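Local coordinates for protein Rubredoxin\:oxygen oxidoreductase (Desulfovibrio gigas, PDB 1E5D) that catalyses the four-electron reduction of dioxygen to two water molecules, using a diiron centre and the flavin mononucleotide cofactor, at residues Phe48-Ala53 against Ala85-Ala90; Arg191-Asn196 against Gln241-Tyr246; Phe258-Trp263 against Leu286-Ala291. All coordinates share one frame; numbering follows the deposited sequence.

Contact 1: Phe48-Ala53 against Ala85-Ala90; sequences FDTVKA and AGALPA
T50 is the first residue of 48-53 to meet 85-90, and it does so with its methyl group. The chain reaches it from the end of strand 46-48 through D49, whose CB points the other way. From T50, CG2 dips into the bend of the opposite backbone and lies 3.1 Å from A87 N and 3.3 Å from A85 C. The methyl is the branch that meets the turn; the place of the hydroxyl is less sure. A small branched residue suits the site, because a single methyl fits against the backbone of the turn.

The bend is a type I beta turn from A85 to L88, closed by L88 N on A85 O at 3.0 Å. A87 takes the N-cap position of helix 88-95. In this metallo-beta-lactamase fold the turn follows closely on H79, E81 and D83 of the diiron site, so the loop after strand 46-48 packs beside the chain just past the iron ligands.

V51 contributes its carbonyl: A87 N donates a weak bond to V51 O (3.2 Å), well bent at 120°. Its side chain sits against Y35 and L59, while CG2 grazes A87 CB at 4.3 Å; a branched apolar chain fits these buried surroundings, as does the short methyl of A87. K52 sends its chain outward, where it packs on W263 of the second subunit. At A53 the backbones come close, with A53 CA only 4.5 Å from G86 CA. G86 carries no side chain, and this matters here, since a CB would point at the backbone of 48-53 and run into A53 N. The methyl of A53 rests near G86 O (3.7 Å).

Contact 2: Arg191-Asn196 against Gln241-Tyr246; sequences REYYAN and QKYVEY. With OXY (oxygen molecule), chain E.
Helix 183-198 of the diiron domain packs here on helix 233-248, the helix that precedes strand 254-259, through an aromatic cluster of Y194, Y243 and Y246. The segment axes approach to 10.7 Å at a crossing angle of -41°, a gap long flat side chains fill well. Y194, its CG anti to the backbone N, lays one ring face under Y246 CB, with Y194 CD2 3.4 Å from that carbon. Its edge meets the face of Y243 in a T-shaped pair, ring centroids 5.0 Å apart. The Y246 ring has R191 CA over one face and K242 O over the other. Y246 CE1 sits above the guanidinium of R191, 3.2 Å from NH1, but the planes stand 75° apart, without stacking. Y193, next to Y194, reaches the oxygen pocket with a weak bond of 3.3 Å from OH to oxygen-molecule O1.

Tyrosine suits this interface because each packed ring has a hydroxyl partner beyond: Y194 OH at T205, Y243 OH at F167 N. A water accepts from R191 NH2 (3.0 Å) and lies 3.2 Å from Y246 O. E187, on R191's own helix, takes that arginine and Y246 OH, linking the helices through Y246, and is probably kept ionised.

Contact 3: Phe258-Trp263 against Leu286-Ala291; sequences FYDSMW and LMWCKA. With FMN (flavin mononucleotide), chain C.
Y259 and W288 lie side by side on one face of the parallel sheet, while F258 and M287 occupy the other. The Y259 ring and the five-membered ring of W288 are nearly parallel, 19° apart, yet slid so far that they barely overlap; Y259 CZ touches W288 CD1 at 3.6 Å. Y259 brings its ring across by setting CG between its backbone N and carbonyl carbon (chi1 79°). W288 takes the extended setting, CG anti to N at -172°, which carries its indole N-H toward D260.

There D260 OD1 collects three donors. W288 NE1 comes at 3.0 Å from above the carboxylate plane. S261 N, its own neighbour, is 2.7 Å from OD1. K290 NZ forms a salt bridge to OD1 of 3.1 Å on the syn side, its chain bent at three torsions to get there, and it also bonds G25 O of the second subunit. So many donors would be expected to keep D260 ionised and, all gathered on OD1, probably hold the carboxylate's rotation; an acid suits this place where an indole N-H, a backbone amide and a lysine ammonium converge.

Just past the strand, C289 SG rests obliquely by the F258 ring, 3.7 Å from CD1, a Cys sulfur-aromatic contact. The strands are joined by C289 N on Y259 O (3.0 Å), with a weaker bond from Y259 N to M287 O.

Beyond D260 the chain turns into the flavin phosphate site. S261 OG, anti to its N, bonds FMN O1P at 2.7 Å; the M262 and W263 amides both reach O2P. Strand 254-259, helix 265-279 and strand 283-288 make a beta-alpha-beta unit, and the phosphate-binding loop after its first strand is the hallmark of the flavodoxin fold.

Overall arrangement
The three contacts follow one another along the chain without touching. Contacts 1 and 2 both belong to the diiron half, their centres 26 Å apart: the side chain of A85 lies about 9 Å from the mu-oxo-diiron group, that of Y193 about 4 Å. Contact 2 also leads on to contact 3, since helix 233-248 is followed directly by strand 254-259; the nearest atoms are about 9 Å apart. Contacts 1 and 3 sit on opposite sides of the chain's centre, 40 Å between centres. The dimer brings the two ends together: K52 packs on W263 of the second subunit, and W263 hydrogen-bonds the neighbour's iron ligand E81, consistent with each flavin serving its neighbour's diiron site.

Contact 1: Phe48-Ala53 against Ala85-Ala90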
loop_
_atom_site.group_PDB
_atom_site.type_symbol
_atom_site.label_atom_id
_atom_site.label_comp_id
_atom_site.label_asym_id
_atom_site.label_seq_id
_atom_site.Cartn_x
_atom_site.Cartn_y
_atom_site.Cartn_z
ATOM N N PHE A 48 -33.039 -15.623 -9.260
ATOM C CA PHE A 48 -31.871 -15.132 -9.979
ATOM C C PHE A 48 -30.846 -14.636 -8.957
ATOM O O PHE A 48 -31.290 -13.980 -8.013
ATOM C CB PHE A 48 -32.205 -14.002 -10.943
ATOM C CG PHE A 48 -33.177 -14.376 -12.045
ATOM C CD1 PHE A 48 -34.527 -14.533 -11.770
ATOM C CD2 PHE A 48 -32.725 -14.565 -13.340
ATOM C CE1 PHE A 48 -35.404 -14.880 -12.784
ATOM C CE2 PHE A 48 -33.602 -14.911 -14.354
ATOM C CZ PHE A 48 -34.951 -15.073 -14.077
ATOM N N ASP A 49 -29.582 -14.954 -9.176
ATOM C CA ASP A 49 -28.482 -14.609 -8.285
ATOM C C ASP A 49 -28.630 -15.373 -6.963
ATOM O O ASP A 49 -29.551 -16.172 -6.808
ATOM C CB ASP A 49 -28.426 -13.114 -7.996
ATOM C CG ASP A 49 -28.582 -12.225 -9.212
ATOM O OD1 ASP A 49 -28.252 -12.712 -10.317
ATOM O OD2 ASP A 49 -29.013 -11.052 -9.077
ATOM N N THR A 50 -27.746 -15.091 -6.033
ATOM C CA THR A 50 -27.687 -15.698 -4.671
ATOM C C THR A 50 -27.144 -14.633 -3.749
ATOM O O THR A 50 -27.221 -13.451 -4.157
ATOM C CB THR A 50 -26.938 -17.018 -4.832
ATOM O OG1 THR A 50 -27.899 -18.055 -4.528
ATOM C CG2 THR A 50 -25.759 -17.291 -3.929
ATOM N N VAL A 51 -26.616 -14.801 -2.554
ATOM C CA VAL A 51 -25.906 -13.738 -1.846
ATOM C C VAL A 51 -24.588 -14.245 -1.275
ATOM O O VAL A 51 -24.223 -15.413 -1.423
ATOM C CB VAL A 51 -26.770 -13.161 -0.712
ATOM C CG1 VAL A 51 -28.005 -12.496 -1.298
ATOM C CG2 VAL A 51 -27.162 -14.257 0.262
ATOM N N LYS A 52 -23.850 -13.363 -0.613
ATOM C CA LYS A 52 -22.659 -13.770 0.139
ATOM C C LYS A 52 -23.067 -14.910 1.067
ATOM O O LYS A 52 -24.182 -14.838 1.594
ATOM C CB LYS A 52 -22.113 -12.600 0.931
ATOM C CG LYS A 52 -20.718 -12.100 0.626
ATOM C CD LYS A 52 -20.180 -11.405 1.869
ATOM C CE LYS A 52 -18.763 -10.895 1.701
ATOM N NZ LYS A 52 -18.274 -10.204 2.933
ATOM N N ALA A 53 -22.244 -15.925 1.254
ATOM C CA ALA A 53 -22.629 -17.095 2.036
ATOM C C ALA A 53 -23.219 -16.739 3.397
ATOM O O ALA A 53 -24.168 -17.380 3.846
ATOM C CB ALA A 53 -21.441 -18.027 2.238
ATOM N N ALA A 85 -22.662 -16.040 -5.736
ATOM C CA ALA A 85 -22.912 -17.475 -5.797
ATOM C C ALA A 85 -22.641 -18.202 -4.493
ATOM O O ALA A 85 -22.747 -19.425 -4.418
ATOM C CB ALA A 85 -22.038 -18.089 -6.890
ATOM N N GLY A 86 -22.271 -17.468 -3.452
ATOM C CA GLY A 86 -21.816 -18.100 -2.236
ATOM C C GLY A 86 -22.828 -18.961 -1.523
ATOM O O GLY A 86 -22.441 -19.903 -0.823
ATOM N N ALA A 87 -24.107 -18.639 -1.676
ATOM C CA ALA A 87 -25.156 -19.376 -0.978
ATOM C C ALA A 87 -25.754 -20.437 -1.896
ATOM O O ALA A 87 -26.743 -21.085 -1.563
ATOM C CB ALA A 87 -26.223 -18.425 -0.467
ATOM N N LEU A 88 -25.137 -20.609 -3.062
ATOM C CA LEU A 88 -25.616 -21.605 -4.024
ATOM C C LEU A 88 -25.707 -22.974 -3.361
ATOM O O LEU A 88 -26.794 -23.561 -3.408
ATOM C CB LEU A 88 -24.746 -21.620 -5.271
ATOM C CG LEU A 88 -25.079 -22.634 -6.360
ATOM C CD1 LEU A 88 -26.569 -22.685 -6.628
ATOM C CD2 LEU A 88 -24.326 -22.314 -7.651
ATOM N N PRO A 89 -24.665 -23.490 -2.728
ATOM C CA PRO A 89 -24.787 -24.777 -2.024
ATOM C C PRO A 89 -25.957 -24.812 -1.051
ATOM O O PRO A 89 -26.733 -25.771 -1.047
ATOM C CB PRO A 89 -23.479 -24.886 -1.233
ATOM C CG PRO A 89 -22.511 -24.057 -2.004
ATOM C CD PRO A 89 -23.306 -22.938 -2.612
ATOM N N ALA A 90 -26.122 -23.797 -0.211
ATOM C CA ALA A 90 -27.255 -23.818 0.717
ATOM C C ALA A 90 -28.582 -23.822 -0.028
ATOM O O ALA A 90 -29.561 -24.424 0.410
ATOM C CB ALA A 90 -27.216 -22.630 1.671
#

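Contact 2: Arg191-Asn196 against Gln241-Tyr246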
loop_
_atom_site.group_PDB
_atom_site.type_symbol
_atom_site.label_atom_id
_atom_site.label_comp_id
_atom_site.label_asym_id
_atom_site.label_seq_id
_atom_site.Cartn_x
_atom_site.Cartn_y
_atom_site.Cartn_z
ATOM N N ARG A 191 -20.242 5.581 -10.506
ATOM C CA ARG A 191 -18.913 5.809 -11.070
ATOM C C ARG A 191 -17.882 5.133 -10.176
ATOM O O ARG A 191 -16.976 4.462 -10.674
ATOM C CB ARG A 191 -18.678 7.303 -11.234
ATOM C CG ARG A 191 -17.242 7.777 -11.326
ATOM C CD ARG A 191 -17.161 9.237 -11.778
ATOM N NE ARG A 191 -16.789 9.316 -13.193
ATOM C CZ ARG A 191 -17.546 9.846 -14.142
ATOM N NH1 ARG A 191 -18.730 10.358 -13.831
ATOM N NH2 ARG A 191 -17.115 9.862 -15.395
ATOM N N GLU A 192 -18.043 5.294 -8.858
ATOM C CA GLU A 192 -17.065 4.694 -7.953
ATOM C C GLU A 192 -17.025 3.190 -8.183
ATOM O O GLU A 192 -15.983 2.550 -8.183
ATOM C CB GLU A 192 -17.383 4.999 -6.495
ATOM C CG GLU A 192 -17.218 6.470 -6.139
ATOM C CD GLU A 192 -17.346 6.717 -4.645
ATOM O OE1 GLU A 192 -17.831 5.793 -3.954
ATOM O OE2 GLU A 192 -16.957 7.819 -4.193
ATOM N N TYR A 193 -18.223 2.650 -8.388
ATOM C CA TYR A 193 -18.305 1.227 -8.682
ATOM C C TYR A 193 -17.665 0.930 -10.032
ATOM O O TYR A 193 -16.799 0.058 -10.142
ATOM C CB TYR A 193 -19.765 0.754 -8.638
ATOM C CG TYR A 193 -19.795 -0.755 -8.797
ATOM C CD1 TYR A 193 -19.546 -1.573 -7.705
ATOM C CD2 TYR A 193 -20.055 -1.344 -10.025
ATOM C CE1 TYR A 193 -19.567 -2.948 -7.841
ATOM C CE2 TYR A 193 -20.076 -2.721 -10.169
ATOM C CZ TYR A 193 -19.831 -3.513 -9.072
ATOM O OH TYR A 193 -19.845 -4.883 -9.194
ATOM N N TYR A 194 -18.065 1.651 -11.081
ATOM C CA TYR A 194 -17.483 1.402 -12.393
ATOM C C TYR A 194 -15.962 1.541 -12.364
ATOM O O TYR A 194 -15.246 0.671 -12.864
ATOM C CB TYR A 194 -18.035 2.358 -13.473
ATOM C CG TYR A 194 -17.628 1.942 -14.871
ATOM C CD1 TYR A 194 -18.422 1.050 -15.584
ATOM C CD2 TYR A 194 -16.475 2.413 -15.490
ATOM C CE1 TYR A 194 -18.072 0.653 -16.861
ATOM C CE2 TYR A 194 -16.115 2.021 -16.762
ATOM C CZ TYR A 194 -16.920 1.138 -17.448
ATOM O OH TYR A 194 -16.582 0.731 -18.719
ATOM N N ALA A 195 -15.498 2.662 -11.827
ATOM C CA ALA A 195 -14.087 3.011 -11.937
ATOM C C ALA A 195 -13.173 1.953 -11.335
ATOM O O ALA A 195 -12.062 1.762 -11.842
ATOM C CB ALA A 195 -13.823 4.367 -11.285
ATOM N N ASN A 196 -13.640 1.288 -10.280
ATOM C CA ASN A 196 -12.779 0.335 -9.580
ATOM C C ASN A 196 -12.991 -1.123 -9.925
ATOM O O ASN A 196 -12.263 -1.963 -9.377
ATOM C CB ASN A 196 -12.954 0.533 -8.064
ATOM C CG ASN A 196 -12.222 1.813 -7.679
ATOM O OD1 ASN A 196 -10.998 1.798 -7.537
ATOM N ND2 ASN A 196 -12.992 2.883 -7.544
ATOM N N GLN A 241 -26.792 5.432 -20.215
ATOM C CA GLN A 241 -26.112 6.644 -20.639
ATOM C C GLN A 241 -24.727 6.709 -19.994
ATOM O O GLN A 241 -23.689 6.747 -20.641
ATOM C CB GLN A 241 -26.922 7.861 -20.216
ATOM C CG GLN A 241 -27.611 8.666 -21.295
ATOM C CD GLN A 241 -28.161 9.972 -20.734
ATOM O OE1 GLN A 241 -27.674 10.496 -19.731
ATOM N NE2 GLN A 241 -29.191 10.494 -21.391
ATOM N N LYS A 242 -24.768 6.704 -18.669
ATOM C CA LYS A 242 -23.609 6.804 -17.800
ATOM C C LYS A 242 -22.556 5.746 -18.085
ATOM O O LYS A 242 -21.378 6.088 -18.179
ATOM C CB LYS A 242 -24.100 6.722 -16.346
ATOM C CG LYS A 242 -24.633 8.081 -15.889
ATOM C CD LYS A 242 -23.469 8.986 -15.496
ATOM C CE LYS A 242 -23.688 10.410 -15.974
ATOM N NZ LYS A 242 -22.608 11.330 -15.518
ATOM N N TYR A 243 -22.965 4.487 -18.226
ATOM C CA TYR A 243 -21.985 3.432 -18.472
ATOM C C TYR A 243 -21.202 3.720 -19.743
ATOM O O TYR A 243 -19.990 3.522 -19.794
ATOM C CB TYR A 243 -22.650 2.045 -18.547
ATOM C CG TYR A 243 -22.431 1.327 -17.229
ATOM C CD1 TYR A 243 -22.711 2.028 -16.056
ATOM C CD2 TYR A 243 -21.967 0.029 -17.137
ATOM C CE1 TYR A 243 -22.534 1.432 -14.824
ATOM C CE2 TYR A 243 -21.786 -0.565 -15.897
ATOM C CZ TYR A 243 -22.070 0.142 -14.745
ATOM O OH TYR A 243 -21.897 -0.430 -13.499
ATOM N N VAL A 244 -21.931 4.197 -20.752
ATOM C CA VAL A 244 -21.286 4.597 -21.999
ATOM C C VAL A 244 -20.282 5.710 -21.727
ATOM O O VAL A 244 -19.131 5.669 -22.129
ATOM C CB VAL A 244 -22.321 5.060 -23.038
ATOM C CG1 VAL A 244 -21.625 5.633 -24.267
ATOM C CG2 VAL A 244 -23.237 3.912 -23.424
ATOM N N GLU A 245 -20.724 6.731 -21.015
ATOM C CA GLU A 245 -19.846 7.807 -20.577
ATOM C C GLU A 245 -18.685 7.282 -19.744
ATOM O O GLU A 245 -17.526 7.658 -19.947
ATOM C CB GLU A 245 -20.657 8.815 -19.769
ATOM C CG GLU A 245 -19.885 10.011 -19.243
ATOM C CD GLU A 245 -20.816 10.963 -18.501
ATOM O OE1 GLU A 245 -22.027 10.937 -18.820
ATOM O OE2 GLU A 245 -20.336 11.714 -17.626
ATOM N N TYR A 246 -18.973 6.404 -18.779
ATOM C CA TYR A 246 -17.872 5.857 -17.992
ATOM C C TYR A 246 -16.876 5.143 -18.902
ATOM O O TYR A 246 -15.672 5.342 -18.752
ATOM C CB TYR A 246 -18.353 4.890 -16.902
ATOM C CG TYR A 246 -19.276 5.530 -15.887
ATOM C CD1 TYR A 246 -19.194 6.901 -15.656
ATOM C CD2 TYR A 246 -20.217 4.798 -15.176
ATOM C CE1 TYR A 246 -20.018 7.525 -14.738
ATOM C CE2 TYR A 246 -21.046 5.419 -14.259
ATOM C CZ TYR A 246 -20.942 6.778 -14.045
ATOM O OH TYR A 246 -21.752 7.426 -13.143
HETATM O O1 OXY E . -18.541 -7.328 -7.437
HETATM O O2 OXY E . -17.359 -7.238 -7.250
HETATM O O HOH W 1 -15.346 8.131 -17.121
#

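Contact 3: Phe258-Trp263 against Leu286-Ala291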
loop_
_atom_site.group_PDB
_atom_site.type_symbol
_atom_site.label_atom_id
_atom_site.label_comp_id
_atom_site.label_asym_id
_atom_site.label_seq_id
_atom_site.Cartn_x
_atom_site.Cartn_y
_atom_site.Cartn_z
ATOM N N PHE A 258 -1.415 12.959 -7.095
ATOM C CA PHE A 258 -1.284 12.094 -5.916
ATOM C C PHE A 258 0.205 11.860 -5.692
ATOM O O PHE A 258 1.010 11.761 -6.607
ATOM C CB PHE A 258 -2.088 10.824 -6.051
ATOM C CG PHE A 258 -1.612 9.676 -6.900
ATOM C CD1 PHE A 258 -0.730 8.736 -6.392
ATOM C CD2 PHE A 258 -2.040 9.505 -8.200
ATOM C CE1 PHE A 258 -0.292 7.656 -7.130
ATOM C CE2 PHE A 258 -1.605 8.427 -8.954
ATOM C CZ PHE A 258 -0.725 7.492 -8.427
ATOM N N TYR A 259 0.550 11.810 -4.417
ATOM C CA TYR A 259 1.925 11.777 -3.974
ATOM C C TYR A 259 1.974 11.085 -2.617
ATOM O O TYR A 259 0.945 10.915 -1.965
ATOM C CB TYR A 259 2.487 13.213 -3.857
ATOM C CG TYR A 259 2.004 13.845 -2.560
ATOM C CD1 TYR A 259 0.682 14.262 -2.446
ATOM C CD2 TYR A 259 2.839 14.023 -1.459
ATOM C CE1 TYR A 259 0.208 14.841 -1.278
ATOM C CE2 TYR A 259 2.373 14.588 -0.288
ATOM C CZ TYR A 259 1.052 14.998 -0.201
ATOM O OH TYR A 259 0.614 15.563 0.973
ATOM N N ASP A 260 3.187 10.774 -2.202
ATOM C CA ASP A 260 3.517 10.481 -0.819
ATOM C C ASP A 260 4.845 11.173 -0.531
ATOM O O ASP A 260 5.518 11.657 -1.445
ATOM C CB ASP A 260 3.569 8.991 -0.538
ATOM C CG ASP A 260 3.396 8.682 0.937
ATOM O OD1 ASP A 260 3.310 9.639 1.738
ATOM O OD2 ASP A 260 3.357 7.495 1.299
ATOM N N SER A 261 5.215 11.258 0.738
ATOM C CA SER A 261 6.394 12.048 1.097
ATOM C C SER A 261 6.855 11.695 2.497
ATOM O O SER A 261 6.041 11.275 3.326
ATOM C CB SER A 261 6.039 13.526 0.995
ATOM O OG SER A 261 7.151 14.338 1.329
ATOM N N MET A 262 8.144 11.845 2.788
ATOM C CA MET A 262 8.570 11.588 4.166
ATOM C C MET A 262 8.820 12.906 4.888
ATOM O O MET A 262 8.345 13.067 6.008
ATOM C CB MET A 262 9.815 10.697 4.230
ATOM C CG MET A 262 9.661 9.431 3.402
ATOM S SD MET A 262 11.210 8.562 3.115
ATOM C CE MET A 262 11.802 9.417 1.649
ATOM N N TRP A 263 9.544 13.812 4.249
ATOM C CA TRP A 263 9.956 15.065 4.883
ATOM C C TRP A 263 9.338 16.288 4.223
ATOM O O TRP A 263 9.805 17.416 4.349
ATOM C CB TRP A 263 11.497 15.165 4.910
ATOM C CG TRP A 263 12.021 14.197 5.939
ATOM C CD1 TRP A 263 12.629 12.992 5.721
ATOM C CD2 TRP A 263 11.958 14.378 7.358
ATOM N NE1 TRP A 263 12.952 12.415 6.934
ATOM C CE2 TRP A 263 12.552 13.243 7.950
ATOM C CE3 TRP A 263 11.458 15.389 8.184
ATOM C CZ2 TRP A 263 12.661 13.090 9.332
ATOM C CZ3 TRP A 263 11.569 15.234 9.551
ATOM C CH2 TRP A 263 12.164 14.097 10.113
ATOM N N LEU A 286 -5.850 17.192 -5.111
ATOM C CA LEU A 286 -4.578 16.919 -4.465
ATOM C C LEU A 286 -4.732 15.817 -3.422
ATOM O O LEU A 286 -5.281 16.041 -2.343
ATOM C CB LEU A 286 -4.023 18.189 -3.806
ATOM C CG LEU A 286 -2.643 18.057 -3.158
ATOM C CD1 LEU A 286 -1.698 17.309 -4.086
ATOM C CD2 LEU A 286 -2.062 19.413 -2.809
ATOM N N MET A 287 -4.258 14.609 -3.711
ATOM C CA MET A 287 -4.509 13.481 -2.823
ATOM C C MET A 287 -3.245 12.811 -2.297
ATOM O O MET A 287 -2.421 12.309 -3.055
ATOM C CB MET A 287 -5.378 12.446 -3.569
ATOM C CG MET A 287 -6.551 13.120 -4.276
ATOM S SD MET A 287 -7.568 11.967 -5.223
ATOM C CE MET A 287 -8.558 11.287 -3.897
ATOM N N TRP A 288 -3.106 12.792 -0.982
ATOM C CA TRP A 288 -2.051 12.125 -0.242
ATOM C C TRP A 288 -2.315 10.634 -0.100
ATOM O O TRP A 288 -3.349 10.232 0.434
ATOM C CB TRP A 288 -1.954 12.777 1.137
ATOM C CG TRP A 288 -0.800 12.345 1.978
ATOM C CD1 TRP A 288 0.387 11.863 1.522
ATOM C CD2 TRP A 288 -0.707 12.351 3.405
ATOM N NE1 TRP A 288 1.213 11.567 2.579
ATOM C CE2 TRP A 288 0.567 11.860 3.745
ATOM C CE3 TRP A 288 -1.568 12.725 4.440
ATOM C CZ2 TRP A 288 1.008 11.726 5.065
ATOM C CZ3 TRP A 288 -1.134 12.594 5.747
ATOM C CH2 TRP A 288 0.143 12.099 6.056
ATOM N N CYS A 289 -1.411 9.780 -0.561
ATOM C CA CYS A 289 -1.620 8.342 -0.454
ATOM C C CYS A 289 -1.755 7.856 0.979
ATOM O O CYS A 289 -2.298 6.785 1.241
ATOM C CB CYS A 289 -0.458 7.568 -1.099
ATOM S SG CYS A 289 -0.423 7.724 -2.890
ATOM N N LYS A 290 -1.254 8.609 1.954
ATOM C CA LYS A 290 -1.398 8.109 3.325
ATOM C C LYS A 290 -2.802 8.384 3.854
ATOM O O LYS A 290 -3.184 7.770 4.848
ATOM C CB LYS A 290 -0.357 8.742 4.238
ATOM C CG LYS A 290 0.665 7.798 4.830
ATOM C CD LYS A 290 1.969 7.799 4.066
ATOM C CE LYS A 290 3.159 7.711 5.011
ATOM N NZ LYS A 290 4.260 8.598 4.532
ATOM N N ALA A 291 -3.553 9.262 3.207
ATOM C CA ALA A 291 -4.897 9.658 3.587
ATOM C C ALA A 291 -5.970 9.180 2.622
ATOM O O ALA A 291 -7.167 9.267 2.886
ATOM C CB ALA A 291 -4.976 11.186 3.667
HETATM N N1 FMN C . 17.465 9.704 -1.866
HETATM C C2 FMN C . 18.069 9.140 -2.903
HETATM O O2 FMN C . 18.631 9.779 -3.752
HETATM N N3 FMN C . 18.079 7.731 -3.083
HETATM C C4 FMN C . 17.805 6.892 -2.018
HETATM O O4 FMN C . 17.800 5.694 -2.231
HETATM C C4A FMN C . 17.187 7.509 -0.853
HETATM N N5 FMN C . 16.552 6.749 0.068
HETATM C C5A FMN C . 16.283 7.358 1.270
HETATM C C6 FMN C . 15.737 6.554 2.303
HETATM C C7 FMN C . 15.204 7.118 3.437
HETATM C C7M FMN C . 14.374 6.275 4.368
HETATM C C8 FMN C . 15.158 8.562 3.569
HETATM C C8M FMN C . 14.785 9.188 4.893
HETATM C C9 FMN C . 15.873 9.344 2.649
HETATM C C9A FMN C . 16.238 8.771 1.428
HETATM N N10 FMN C . 16.607 9.543 0.283
HETATM C C10 FMN C . 17.129 8.961 -0.791
HETATM C "C1'" FMN C . 16.620 11.016 0.443
HETATM C "C2'" FMN C . 15.209 11.611 0.205
HETATM O "O2'" FMN C . 14.773 11.324 -1.118
HETATM C "C3'" FMN C . 15.368 13.111 0.395
HETATM O "O3'" FMN C . 15.400 13.332 1.803
HETATM C "C4'" FMN C . 14.181 13.874 -0.199
HETATM O "O4'" FMN C . 14.347 15.284 0.025
HETATM C "C5'" FMN C . 12.930 13.355 0.477
HETATM O "O5'" FMN C . 11.687 14.130 -0.089
HETATM P P FMN C . 10.421 14.301 0.744
HETATM O O1P FMN C . 9.299 14.594 -0.254
HETATM O O2P FMN C . 10.198 13.223 1.598
HETATM O O3P FMN C . 10.571 15.463 1.614
#